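Long-range contacts in UTP--glucose-1-phosphate uridylyltransferase YngB (Bacillus subtilis subsp. subtilis str. 168, PDB 7B1R), which catalyses the formation of UDP-glucose from glucose-1-phosphate and UTP, supplying glycolipid synthesis and wall teichoic acid glucosylation during anaerobic fermentative growth: residues 3-8 with 50-55; 7-12 with 127-132; 54-59 with 115-120; 157-162 with 245-250; 170-175 with 200-205. One frame throughout, in Å; residues are numbered along the deposited sequence.

Contact 1 of 5, residues 3-8 with 50-55; sequences KVRKAV and IEDILI
Ala-7 and Ile-53 are paired neighbours on strands 6-8 and 52-55, two parallel strands of the Rossmann-like sheet in this GT-A nucleotidyltransferase; helix 37-47 lies on the connection between them, making a beta-alpha-beta crossover. The axes of the two short segments come within 4.7 Å and diverge by 16°. The ladder is carried by Ala-7, whose N donates to Asp-52 O and whose O receives Leu-54 N at 2.9 Å. At its start Arg-5 O is gripped twice, by Glu-51 N at 3.0 Å and by Asp-52 N at 3.2 Å.

The tight part is apolar. Ile-50 lays CG2 against Ala-7 CB at 3.8 Å, while the Ile-50 and Val-4 side chains cross obliquely, CD1 to CG1 4.0 Å. Met-146 of helix 141-152 packs against both Val-4 and Ile-50.

The other side is polar and looser. Here the bent Arg-5 chain, with CG between the backbone N and the carbonyl carbon (chi1 65°), turns one guanidinium face to Glu-51 OE2. NE lies 3.3 Å from that OE2, but the oxygen is well out of the guanidinium plane, so charge alone holds this salt bridge; guanidinium and carboxylate planes are 86° apart. A leucine in place of Arg-5 would probably leave the exposed Glu-51 carboxylate without its opposite charge. Lys-6 NZ bonds to Phe-120 O and forms a salt bridge with Glu-124, and Asp-52 OD1 accepts from Asn-98. Lower down those two chains, Lys-6 CG rests on Asp-52 CB at 3.9 Å.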
# COMPACT_ATOMS: atom_id res chain seq x y z
N LYS A 3 -26.51 -24.03 9.69
CA LYS A 3 -25.23 -23.37 9.92
C LYS A 3 -24.92 -22.31 8.84
O LYS A 3 -25.17 -22.51 7.65
CB LYS A 3 -24.16 -24.44 10.14
N VAL A 4 -24.39 -21.15 9.29
CA VAL A 4 -23.88 -20.06 8.45
C VAL A 4 -22.50 -20.44 7.92
O VAL A 4 -21.56 -20.59 8.71
CB VAL A 4 -23.74 -18.77 9.28
CG1 VAL A 4 -22.99 -17.70 8.51
CG2 VAL A 4 -25.07 -18.24 9.78
N ARG A 5 -22.39 -20.55 6.58
CA ARG A 5 -21.14 -21.02 5.99
C ARG A 5 -20.71 -20.17 4.78
O ARG A 5 -19.63 -20.38 4.18
CB ARG A 5 -21.28 -22.51 5.69
CG ARG A 5 -22.33 -22.79 4.63
CD ARG A 5 -23.11 -24.05 4.92
NE ARG A 5 -22.73 -25.24 4.17
CZ ARG A 5 -22.76 -25.36 2.84
NH1 ARG A 5 -23.11 -24.32 2.09
NH2 ARG A 5 -22.42 -26.50 2.28
N LYS A 6 -21.57 -19.23 4.40
CA LYS A 6 -21.31 -18.39 3.24
C LYS A 6 -21.30 -16.93 3.67
O LYS A 6 -22.18 -16.49 4.41
CB LYS A 6 -22.41 -18.60 2.19
CG LYS A 6 -22.25 -19.79 1.24
CD LYS A 6 -23.58 -20.19 0.64
CE LYS A 6 -23.50 -20.62 -0.81
NZ LYS A 6 -24.74 -21.29 -1.24
N ALA A 7 -20.32 -16.19 3.14
CA ALA A 7 -20.23 -14.75 3.36
C ALA A 7 -20.20 -14.00 2.02
O ALA A 7 -19.66 -14.50 1.02
CB ALA A 7 -18.98 -14.49 4.13
N VAL A 8 -20.75 -12.78 2.02
CA VAL A 8 -20.65 -11.87 0.89
C VAL A 8 -19.81 -10.66 1.26
O VAL A 8 -20.21 -9.91 2.16
CB VAL A 8 -22.03 -11.33 0.49
CG1 VAL A 8 -21.89 -10.51 -0.78
CG2 VAL A 8 -23.06 -12.44 0.37
N ILE A 50 -16.27 -19.81 7.97
CA ILE A 50 -16.88 -19.61 6.66
C ILE A 50 -16.07 -20.40 5.65
O ILE A 50 -14.84 -20.36 5.66
CB ILE A 50 -16.94 -18.11 6.29
CG1 ILE A 50 -17.81 -17.35 7.30
CG2 ILE A 50 -17.38 -17.88 4.85
CD1 ILE A 50 -19.11 -18.05 7.65
N GLU A 51 -16.77 -21.11 4.77
CA GLU A 51 -16.09 -21.88 3.74
C GLU A 51 -16.22 -21.27 2.33
O GLU A 51 -15.36 -21.52 1.49
CB GLU A 51 -16.51 -23.35 3.85
CG GLU A 51 -17.96 -23.52 4.30
CD GLU A 51 -18.32 -24.92 4.76
OE1 GLU A 51 -17.40 -25.66 5.17
OE2 GLU A 51 -19.51 -25.28 4.72
N ASP A 52 -17.26 -20.46 2.05
CA ASP A 52 -17.52 -20.00 0.69
C ASP A 52 -17.85 -18.51 0.65
O ASP A 52 -18.92 -18.09 1.08
CB ASP A 52 -18.66 -20.77 0.02
CG ASP A 52 -18.57 -22.30 0.06
OD1 ASP A 52 -17.68 -22.88 -0.64
OD2 ASP A 52 -19.40 -22.91 0.78
N ILE A 53 -16.94 -17.72 0.06
CA ILE A 53 -17.10 -16.28 -0.02
C ILE A 53 -17.47 -15.84 -1.44
O ILE A 53 -16.87 -16.29 -2.43
CB ILE A 53 -15.81 -15.59 0.46
CG1 ILE A 53 -15.50 -15.89 1.93
CG2 ILE A 53 -15.88 -14.09 0.17
CD1 ILE A 53 -14.08 -15.58 2.33
N LEU A 54 -18.45 -14.93 -1.54
CA LEU A 54 -18.73 -14.24 -2.79
C LEU A 54 -18.26 -12.79 -2.71
O LEU A 54 -18.83 -11.97 -1.98
CB LEU A 54 -20.23 -14.28 -3.09
CG LEU A 54 -20.66 -13.51 -4.33
CD1 LEU A 54 -19.83 -13.89 -5.55
CD2 LEU A 54 -22.10 -13.79 -4.65
N ILE A 55 -17.22 -12.46 -3.46
CA ILE A 55 -16.82 -11.08 -3.59
C ILE A 55 -17.59 -10.47 -4.76
O ILE A 55 -17.54 -10.98 -5.88
CB ILE A 55 -15.29 -10.97 -3.81
CG1 ILE A 55 -14.51 -11.53 -2.61
CG2 ILE A 55 -14.91 -9.54 -4.14
CD1 ILE A 55 -13.03 -11.67 -2.84

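Contact 2 of 5, residues 7-12 with 127-132; sequences AVIPAA and AVLLGD
Ala-7 and Ala-127 set methyl against methyl, CB to CB at 3.9 Å, where strands 7-11 and 127-129 run parallel. Two backbone bonds tie the pair: Val-8 N to Ala-127 O at 2.7 Å, and Leu-129 N to Val-8 O at 3.2 Å. The next rung is blocked, because Pro-10 has no N-H to offer; its CD sits instead 3.4 Å from Leu-129 O.

The valines share one rotamer. In both Val-8 and Val-128, CG1 is anti to the backbone N (chi1 -174° and 176°), and Val-128 thereby brings CG1 over Val-8 O at 3.6 Å, while its other branch, CG2, faces Val-8 CB. On the opposite face of the sheet, where the two alanines lie, Leu-129 CD1 is 4.3 Å from Ala-7 CB and equally close to Ile-9 CG1, bridging two residues of the neighbouring strand. Ile-41 of helix 37-47 touches Ile-9 and Leu-129, and Leu-142 of helix 141-152 touches Ala-127 and Leu-129, so this face is packed by helices. Past the ladder, Leu-130 starts out away from strand 7-11, but its branch turns back: CD2 meets Pro-10 CG at 3.6 Å.

Buried parallel strands clothed in helices, the first of them leading into the glycine-rich loop that holds the nucleotide in relatives, are characteristic of the Rossmann-like core of the GT-A fold.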
# COMPACT_ATOMS: atom_id res chain seq x y z
N ALA A 7 -20.32 -16.19 3.14
CA ALA A 7 -20.23 -14.75 3.36
C ALA A 7 -20.20 -14.00 2.02
O ALA A 7 -19.66 -14.50 1.02
CB ALA A 7 -18.98 -14.49 4.13
N VAL A 8 -20.75 -12.78 2.02
CA VAL A 8 -20.65 -11.87 0.89
C VAL A 8 -19.81 -10.66 1.26
O VAL A 8 -20.21 -9.91 2.16
CB VAL A 8 -22.03 -11.33 0.49
CG1 VAL A 8 -21.89 -10.51 -0.78
CG2 VAL A 8 -23.06 -12.44 0.37
N ILE A 9 -18.72 -10.44 0.51
CA ILE A 9 -17.85 -9.28 0.70
C ILE A 9 -18.03 -8.34 -0.49
O ILE A 9 -17.52 -8.64 -1.57
CB ILE A 9 -16.37 -9.71 0.81
CG1 ILE A 9 -16.14 -10.79 1.86
CG2 ILE A 9 -15.43 -8.54 1.00
CD1 ILE A 9 -14.72 -11.30 1.87
N PRO A 10 -18.74 -7.19 -0.34
CA PRO A 10 -18.97 -6.29 -1.46
C PRO A 10 -17.70 -5.45 -1.56
O PRO A 10 -17.14 -5.05 -0.54
CB PRO A 10 -20.21 -5.51 -1.02
CG PRO A 10 -20.07 -5.43 0.48
CD PRO A 10 -19.26 -6.64 0.92
N ALA A 11 -17.21 -5.27 -2.80
CA ALA A 11 -15.90 -4.67 -3.04
C ALA A 11 -15.87 -4.02 -4.41
O ALA A 11 -15.08 -4.44 -5.25
CB ALA A 11 -14.85 -5.75 -2.98
N ALA A 12 -16.70 -2.98 -4.62
CA ALA A 12 -16.75 -2.40 -5.95
C ALA A 12 -16.55 -0.88 -5.95
O ALA A 12 -16.77 -0.24 -6.98
CB ALA A 12 -18.02 -2.82 -6.65
N ALA A 127 -23.30 -14.46 6.03
CA ALA A 127 -22.66 -13.27 6.55
C ALA A 127 -22.49 -12.24 5.44
O ALA A 127 -22.18 -12.61 4.32
CB ALA A 127 -21.31 -13.61 7.12
N VAL A 128 -22.67 -10.96 5.79
CA VAL A 128 -22.07 -9.87 5.03
C VAL A 128 -20.96 -9.22 5.86
O VAL A 128 -21.14 -8.94 7.04
CB VAL A 128 -23.10 -8.82 4.61
CG1 VAL A 128 -22.40 -7.68 3.92
CG2 VAL A 128 -24.19 -9.40 3.72
N LEU A 129 -19.80 -8.99 5.24
CA LEU A 129 -18.73 -8.20 5.84
C LEU A 129 -18.33 -7.12 4.84
O LEU A 129 -17.70 -7.41 3.82
CB LEU A 129 -17.51 -9.08 6.08
CG LEU A 129 -17.80 -10.50 6.54
CD1 LEU A 129 -16.69 -11.44 6.09
CD2 LEU A 129 -17.93 -10.54 8.06
N LEU A 130 -18.75 -5.88 5.13
CA LEU A 130 -18.14 -4.71 4.52
C LEU A 130 -16.75 -4.62 5.13
O LEU A 130 -16.56 -5.00 6.28
CB LEU A 130 -18.97 -3.48 4.91
CG LEU A 130 -20.48 -3.72 5.06
CD1 LEU A 130 -21.18 -2.47 5.53
CD2 LEU A 130 -21.09 -4.18 3.74
N GLY A 131 -15.76 -4.19 4.38
CA GLY A 131 -14.45 -4.18 5.02
C GLY A 131 -14.01 -2.77 5.40
O GLY A 131 -13.32 -2.12 4.62
N ASP A 132 -14.41 -2.30 6.58
CA ASP A 132 -14.14 -0.90 6.91
C ASP A 132 -13.29 -0.80 8.17
O ASP A 132 -12.94 0.29 8.61
CB ASP A 132 -15.38 0.00 6.88
CG ASP A 132 -16.67 -0.70 7.21
OD1 ASP A 132 -16.68 -1.50 8.19
OD2 ASP A 132 -17.65 -0.44 6.47

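Contact 3 of 5, residues 54-59 with 115-120; sequences LIITGR and LCAEHF
Leu-54 and Ile-56, two apart on strand 54-57, look toward a chain that breaks step between helices 112-116 and 118-121. The backbones keep a side-chain layer apart, with the CA atoms of Leu-54 and Ala-117 separated by 7.0 Å. Through the break the chain is held by its own short-range bonds, Glu-118 N to Leu-115 O and Phe-120 N to Ala-117 O, and Cys-116, Ala-117 and Phe-120 meet the strand from here.

Leu-54 carries the contact. Its CB stands over one face of the Phe-120 ring, 3.9 Å from the ring centroid and 28° off the normal, a CH-pi contact. With CG anti to the backbone N (chi1 176°), the leucine runs on past the aromatic in the opposite direction, and its CD2 reaches Ala-117 CB at 3.7 Å. This is helix-on-sheet packing of the Rossmann-like half of the GT-A fold: the helical stretch just ahead of strand 125-129 covers the face of the parallel sheet that bears Leu-54, Ile-56 and Val-8, the last also touching Ala-117.

Ile-56 reaches across chiefly with CD1, which comes to Cys-116 CB at 4.1 Å and to Ala-117 CB at 4.4 Å. Phe-120 has further neighbours: Lys-6 makes a cation-pi contact with its ring, and the His-100 ring meets it with planes at about 60°.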
# COMPACT_ATOMS: atom_id res chain seq x y z
N LEU A 54 -18.45 -14.93 -1.54
CA LEU A 54 -18.73 -14.24 -2.79
C LEU A 54 -18.26 -12.79 -2.71
O LEU A 54 -18.83 -11.97 -1.98
CB LEU A 54 -20.23 -14.28 -3.09
CG LEU A 54 -20.66 -13.51 -4.33
CD1 LEU A 54 -19.83 -13.89 -5.55
CD2 LEU A 54 -22.10 -13.79 -4.65
N ILE A 55 -17.22 -12.46 -3.46
CA ILE A 55 -16.82 -11.08 -3.59
C ILE A 55 -17.59 -10.47 -4.76
O ILE A 55 -17.54 -10.98 -5.88
CB ILE A 55 -15.29 -10.97 -3.81
CG1 ILE A 55 -14.51 -11.53 -2.61
CG2 ILE A 55 -14.91 -9.54 -4.14
CD1 ILE A 55 -13.03 -11.67 -2.84
N ILE A 56 -18.32 -9.38 -4.49
CA ILE A 56 -18.99 -8.63 -5.53
C ILE A 56 -18.00 -7.56 -5.97
O ILE A 56 -17.78 -6.58 -5.25
CB ILE A 56 -20.25 -7.94 -4.99
CG1 ILE A 56 -21.04 -8.78 -3.99
CG2 ILE A 56 -21.09 -7.42 -6.13
CD1 ILE A 56 -21.68 -10.03 -4.54
N THR A 57 -17.42 -7.75 -7.14
CA THR A 57 -16.28 -6.96 -7.56
C THR A 57 -16.72 -6.02 -8.70
O THR A 57 -17.83 -6.14 -9.22
CB THR A 57 -15.15 -7.91 -7.96
OG1 THR A 57 -13.95 -7.17 -8.18
CG2 THR A 57 -15.45 -8.68 -9.23
N GLY A 58 -15.83 -5.09 -9.06
CA GLY A 58 -16.04 -4.19 -10.17
C GLY A 58 -15.00 -4.42 -11.27
O GLY A 58 -14.42 -5.50 -11.35
N ARG A 59 -14.80 -3.38 -12.10
CA ARG A 59 -13.81 -3.35 -13.17
C ARG A 59 -12.41 -3.10 -12.61
O ARG A 59 -12.22 -2.39 -11.61
CB ARG A 59 -14.19 -2.29 -14.21
CG ARG A 59 -15.17 -2.77 -15.28
CD ARG A 59 -15.87 -1.63 -16.00
NE ARG A 59 -17.33 -1.64 -15.83
CZ ARG A 59 -17.98 -1.37 -14.69
NH1 ARG A 59 -17.30 -1.07 -13.60
NH2 ARG A 59 -19.30 -1.41 -14.64
N LEU A 115 -28.13 -8.17 -3.09
CA LEU A 115 -29.10 -8.85 -3.93
C LEU A 115 -28.36 -9.71 -4.95
O LEU A 115 -28.80 -10.83 -5.26
CB LEU A 115 -29.99 -7.83 -4.63
CG LEU A 115 -31.34 -7.61 -3.94
CD1 LEU A 115 -32.22 -6.63 -4.68
CD2 LEU A 115 -32.05 -8.95 -3.72
N CYS A 116 -27.24 -9.15 -5.43
CA CYS A 116 -26.38 -9.81 -6.39
C CYS A 116 -26.09 -11.23 -5.92
O CYS A 116 -26.06 -12.16 -6.71
CB CYS A 116 -25.09 -9.01 -6.60
SG CYS A 116 -25.24 -7.66 -7.80
N ALA A 117 -25.96 -11.40 -4.60
CA ALA A 117 -25.47 -12.64 -4.03
C ALA A 117 -26.58 -13.69 -3.94
O ALA A 117 -26.32 -14.81 -3.49
CB ALA A 117 -24.91 -12.34 -2.67
N GLU A 118 -27.80 -13.32 -4.38
CA GLU A 118 -29.02 -14.02 -4.02
C GLU A 118 -28.95 -15.51 -4.39
O GLU A 118 -29.13 -16.38 -3.53
CB GLU A 118 -30.23 -13.35 -4.66
CG GLU A 118 -31.51 -14.12 -4.39
CD GLU A 118 -32.74 -13.47 -5.02
OE1 GLU A 118 -32.55 -12.54 -5.85
OE2 GLU A 118 -33.87 -13.85 -4.66
N HIS A 119 -28.67 -15.77 -5.68
CA HIS A 119 -28.71 -17.12 -6.22
C HIS A 119 -27.56 -17.94 -5.64
O HIS A 119 -27.62 -19.17 -5.61
CB HIS A 119 -28.74 -17.09 -7.75
CG HIS A 119 -30.02 -16.51 -8.25
ND1 HIS A 119 -31.01 -17.29 -8.80
CD2 HIS A 119 -30.50 -15.25 -8.23
CE1 HIS A 119 -32.04 -16.54 -9.13
NE2 HIS A 119 -31.75 -15.28 -8.79
N PHE A 120 -26.51 -17.23 -5.20
CA PHE A 120 -25.29 -17.89 -4.80
C PHE A 120 -25.52 -18.54 -3.44
O PHE A 120 -24.99 -19.63 -3.18
CB PHE A 120 -24.10 -16.94 -4.78
CG PHE A 120 -22.94 -17.41 -3.93
CD1 PHE A 120 -22.06 -18.39 -4.39
CD2 PHE A 120 -22.71 -16.89 -2.67
CE1 PHE A 120 -20.99 -18.82 -3.63
CE2 PHE A 120 -21.64 -17.33 -1.90
CZ PHE A 120 -20.78 -18.30 -2.38

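Contact 4 of 5, residues 157-162 with 245-250; sequences VGVQSV and ARLLEG
Gln-160 presents the flat group of this contact, a carboxamide whose NE2 end is held by two backbone oxygens. Both lie close to the amide plane, neither over a face, and each takes its own N-H. The bond from NE2 to Leu-248 O is 3.0 Å long and almost straight at 174°, though the donor stands above that carbonyl's plane. The second, from NE2 to Gly-250 O at 2.9 Å, is bent to 131°. Two bonds on different N-H groups probably limit the rotation of the amide. Its chain is extended, and the Gln-160 and Leu-248 side chains cross at about a right angle, CG to CB 3.9 Å.

Strands 157-161 and 245-247 run parallel with a strong twist, 41° between the short axes. Arg-246 is the central rung: its N donates to Val-157 O, and its O receives Val-159 N at 2.8 Å. Leu-248 N then bonds to Val-159 O, carrying the ladder into the loop. Val-159 places CG2 over the neighbouring strand, 3.8 Å from Ala-245 CB and 4.4 Å from Leu-247 CD1. Leu-248 points its CB toward strand 157-161, with CG beside Val-159 O, and also touches Gln-144 and Leu-145 of helix 141-152.

A parallel pair bordered by antiparallel partners, strand 201-204 beside 156-161 and strand 182-188 beside 244-247, is in keeping with the mixed second half of the GT-A sheet.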
# COMPACT_ATOMS: atom_id res chain seq x y z
N VAL A 157 -26.85 -8.24 13.93
CA VAL A 157 -25.97 -7.16 13.51
C VAL A 157 -24.81 -7.10 14.50
O VAL A 157 -24.96 -7.39 15.68
CB VAL A 157 -26.78 -5.84 13.42
CG1 VAL A 157 -26.02 -4.64 13.88
CG2 VAL A 157 -27.34 -5.57 12.03
N GLY A 158 -23.61 -6.77 14.02
CA GLY A 158 -22.47 -6.64 14.92
C GLY A 158 -22.26 -5.18 15.30
O GLY A 158 -22.30 -4.31 14.42
N VAL A 159 -22.06 -4.95 16.62
CA VAL A 159 -22.03 -3.59 17.16
C VAL A 159 -20.87 -3.40 18.14
O VAL A 159 -20.28 -4.34 18.70
CB VAL A 159 -23.35 -3.13 17.80
CG1 VAL A 159 -24.42 -2.80 16.77
CG2 VAL A 159 -23.87 -4.06 18.90
N GLN A 160 -20.57 -2.10 18.29
CA GLN A 160 -19.73 -1.51 19.33
C GLN A 160 -20.25 -0.10 19.58
O GLN A 160 -21.04 0.44 18.79
CB GLN A 160 -18.26 -1.55 18.93
CG GLN A 160 -17.60 -2.91 19.14
CD GLN A 160 -16.11 -2.79 18.92
OE1 GLN A 160 -15.63 -1.81 18.34
NE2 GLN A 160 -15.36 -3.78 19.38
N SER A 161 -19.86 0.47 20.72
CA SER A 161 -20.33 1.83 20.99
C SER A 161 -19.35 2.86 20.41
O SER A 161 -18.20 2.54 20.10
CB SER A 161 -20.62 2.06 22.43
OG SER A 161 -19.74 1.30 23.23
N VAL A 162 -19.85 4.09 20.26
CA VAL A 162 -19.04 5.15 19.69
C VAL A 162 -19.34 6.45 20.45
O VAL A 162 -20.37 6.53 21.12
CB VAL A 162 -19.24 5.20 18.17
CG1 VAL A 162 -20.65 5.60 17.76
CG2 VAL A 162 -18.19 6.06 17.47
N ALA A 245 -28.52 -7.73 18.22
CA ALA A 245 -27.20 -7.17 18.04
C ALA A 245 -26.20 -7.79 19.01
O ALA A 245 -26.52 -8.14 20.14
CB ALA A 245 -27.27 -5.67 18.14
N ARG A 246 -24.96 -7.94 18.55
CA ARG A 246 -23.96 -8.51 19.41
C ARG A 246 -22.90 -7.45 19.64
O ARG A 246 -22.37 -6.89 18.68
CB ARG A 246 -23.35 -9.75 18.75
CG ARG A 246 -22.01 -10.18 19.32
CD ARG A 246 -22.25 -10.90 20.62
NE ARG A 246 -21.20 -11.84 20.95
CZ ARG A 246 -20.23 -11.59 21.83
NH1 ARG A 246 -20.20 -10.42 22.44
NH2 ARG A 246 -19.31 -12.51 22.10
N LEU A 247 -22.63 -7.17 20.92
CA LEU A 247 -21.50 -6.33 21.27
C LEU A 247 -20.23 -7.12 20.98
O LEU A 247 -20.07 -8.25 21.43
CB LEU A 247 -21.60 -5.95 22.75
CG LEU A 247 -20.92 -4.63 23.07
CD1 LEU A 247 -21.82 -3.43 22.76
CD2 LEU A 247 -20.45 -4.63 24.51
N LEU A 248 -19.33 -6.51 20.20
CA LEU A 248 -18.22 -7.24 19.64
C LEU A 248 -17.02 -7.17 20.59
O LEU A 248 -16.55 -6.09 20.94
CB LEU A 248 -17.91 -6.65 18.27
CG LEU A 248 -18.99 -6.91 17.22
CD1 LEU A 248 -18.49 -6.58 15.84
CD2 LEU A 248 -19.41 -8.36 17.27
N GLU A 249 -16.53 -8.35 20.97
CA GLU A 249 -15.52 -8.50 21.99
C GLU A 249 -14.36 -7.52 21.77
O GLU A 249 -14.12 -6.67 22.63
CB GLU A 249 -15.12 -9.97 22.10
CG GLU A 249 -13.82 -10.22 22.85
CD GLU A 249 -12.71 -10.93 22.08
OE1 GLU A 249 -13.02 -11.85 21.31
OE2 GLU A 249 -11.53 -10.56 22.26
N GLY A 250 -13.65 -7.61 20.64
CA GLY A 250 -12.26 -7.14 20.64
C GLY A 250 -11.98 -5.68 20.22
O GLY A 250 -12.84 -4.80 20.25

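Contact 5 of 5, residues 170-175 with 200-205; sequences YGIINT and EIAVMG
Tyr-170 and Ala-202 meet through their CB atoms, and the alanine methyl comes obliquely to the base of the ring. Farther out, selenomethionine Met-204 brings CE over one face of that ring, 4.1 Å above the plane and offset toward its rim. Its SE is 4.9 Å from the Tyr-170 ring centroid and 41° off the normal, an oblique Met-aromatic contact made possible by a chain bent at chi2 and chi3. Ala-202 CB is shared, for Ile-172 CD1 lies 3.6 Å from it. Ile-173 and Ile-201 lie side by side, Ile-173 CG2 3.5 Å from Ile-201 CB.

These side chains are positioned by a single bridge between Ile-172 and Ala-202, clamped by one bond on each side: Val-203 N to Gly-171 O at 3.0 Å, and Ile-173 N to Ile-201 O at 3.1 Å. In the next shell Tyr-170 OH bonds to Arg-252 NH1, while Ala-202 and Met-204 are tied by their backbones to Gln-160 and Gly-158 of strand 156-161. An alanine at Tyr-170 would keep the CB contact but would probably leave the Met-204 methyl without its aromatic floor and Arg-252 without the phenolic partner.

Such a lone bridge, with end-to-end directions 123° apart, joins the approach to the weakly bonded strand 173-175, itself paired with 182-188, to strand 201-204 before the corner at Gly-205, part of the branched mixed sheet in this GT-A domain.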
# COMPACT_ATOMS: atom_id res chain seq x y z
N TYR A 170 -22.27 6.42 11.10
CA TYR A 170 -22.69 5.04 11.25
C TYR A 170 -24.20 4.87 11.12
O TYR A 170 -24.94 5.85 10.99
CB TYR A 170 -22.25 4.53 12.62
CG TYR A 170 -20.76 4.44 12.85
CD1 TYR A 170 -20.01 3.46 12.22
CD2 TYR A 170 -20.12 5.28 13.74
CE1 TYR A 170 -18.65 3.34 12.46
CE2 TYR A 170 -18.76 5.18 13.99
CZ TYR A 170 -18.02 4.20 13.34
OH TYR A 170 -16.68 4.06 13.54
N GLY A 171 -24.63 3.60 11.10
CA GLY A 171 -26.00 3.21 11.38
C GLY A 171 -26.14 2.87 12.86
O GLY A 171 -25.30 2.14 13.41
N ILE A 172 -27.18 3.42 13.49
CA ILE A 172 -27.33 3.30 14.93
C ILE A 172 -28.56 2.45 15.26
O ILE A 172 -29.65 2.69 14.74
CB ILE A 172 -27.38 4.69 15.59
CG1 ILE A 172 -26.17 5.54 15.20
CG2 ILE A 172 -27.53 4.56 17.10
CD1 ILE A 172 -24.84 4.97 15.61
N ILE A 173 -28.30 1.45 16.11
CA ILE A 173 -29.23 0.52 16.72
C ILE A 173 -30.18 1.33 17.61
O ILE A 173 -29.91 2.48 17.93
CB ILE A 173 -28.40 -0.39 17.62
CG1 ILE A 173 -28.89 -1.83 17.62
CG2 ILE A 173 -28.42 0.15 19.02
CD1 ILE A 173 -28.73 -2.41 19.01
N ASN A 174 -31.27 0.70 18.03
CA ASN A 174 -32.25 1.39 18.86
C ASN A 174 -32.91 0.37 19.76
O ASN A 174 -33.96 -0.17 19.41
CB ASN A 174 -33.30 2.13 18.02
CG ASN A 174 -34.49 2.62 18.82
OD1 ASN A 174 -34.64 2.29 20.00
ND2 ASN A 174 -35.34 3.41 18.18
N THR A 175 -32.27 0.12 20.91
CA THR A 175 -32.65 -1.01 21.74
C THR A 175 -33.88 -0.72 22.60
O THR A 175 -34.38 0.40 22.66
CB THR A 175 -31.53 -1.43 22.69
OG1 THR A 175 -30.32 -0.89 22.16
CG2 THR A 175 -31.41 -2.93 22.80
N GLU A 200 -25.79 5.40 21.20
CA GLU A 200 -24.46 5.57 20.65
C GLU A 200 -23.86 4.20 20.32
O GLU A 200 -22.65 4.01 20.43
CB GLU A 200 -23.64 6.47 21.58
N ILE A 201 -24.73 3.24 19.91
CA ILE A 201 -24.33 1.90 19.49
C ILE A 201 -24.42 1.79 17.96
O ILE A 201 -25.51 1.83 17.39
CB ILE A 201 -25.17 0.80 20.16
CG1 ILE A 201 -25.14 0.83 21.70
CG2 ILE A 201 -24.80 -0.58 19.62
CD1 ILE A 201 -23.92 0.17 22.32
N ALA A 202 -23.25 1.59 17.32
CA ALA A 202 -23.12 1.64 15.87
C ALA A 202 -22.80 0.27 15.25
O ALA A 202 -22.08 -0.55 15.84
CB ALA A 202 -22.08 2.68 15.50
N VAL A 203 -23.35 0.02 14.06
CA VAL A 203 -23.11 -1.23 13.35
C VAL A 203 -21.73 -1.20 12.70
O VAL A 203 -21.38 -0.21 12.04
CB VAL A 203 -24.21 -1.58 12.33
CG1 VAL A 203 -25.56 -1.61 13.03
CG2 VAL A 203 -24.22 -0.60 11.16
N MSE A 204 -21.00 -2.31 12.87
CA MSE A 204 -19.59 -2.41 12.52
C MSE A 204 -19.41 -3.30 11.29
O MSE A 204 -18.63 -4.28 11.36
CB MSE A 204 -18.77 -3.00 13.68
CG MSE A 204 -18.61 -2.09 14.91
SE MSE A 204 -18.16 -0.20 14.53
CE MSE A 204 -19.12 0.94 15.79
N GLY A 205 -20.17 -2.96 10.22
CA GLY A 205 -20.20 -3.65 8.94
C GLY A 205 -20.06 -5.17 9.05
O GLY A 205 -19.42 -5.83 8.23

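Contacts 1, 2 and 3 form one block: strand 6-11 stands between 52-57 and 125-129, so contacts 1 and 2 share Ala-7 and Val-8, with centres 10 Å apart. Contact 3 covers a face of that block, Ala-117 CB touching Val-8 CG2 at 3.6 Å. Contacts 4 and 5 form a second block with centres 8 Å apart, joined by backbone bonds such as Met-204 N to Gly-158 O at 2.8 Å. Between the blocks, contact 2 meets contact 5 where Leu-130 CD1 packs on Gly-205 CA, although their centres are about 17 Å apart. Related enzymes bind the nucleotide near the glycine-rich loop following segment 7-12, so contact 2 probably lies close to the active site.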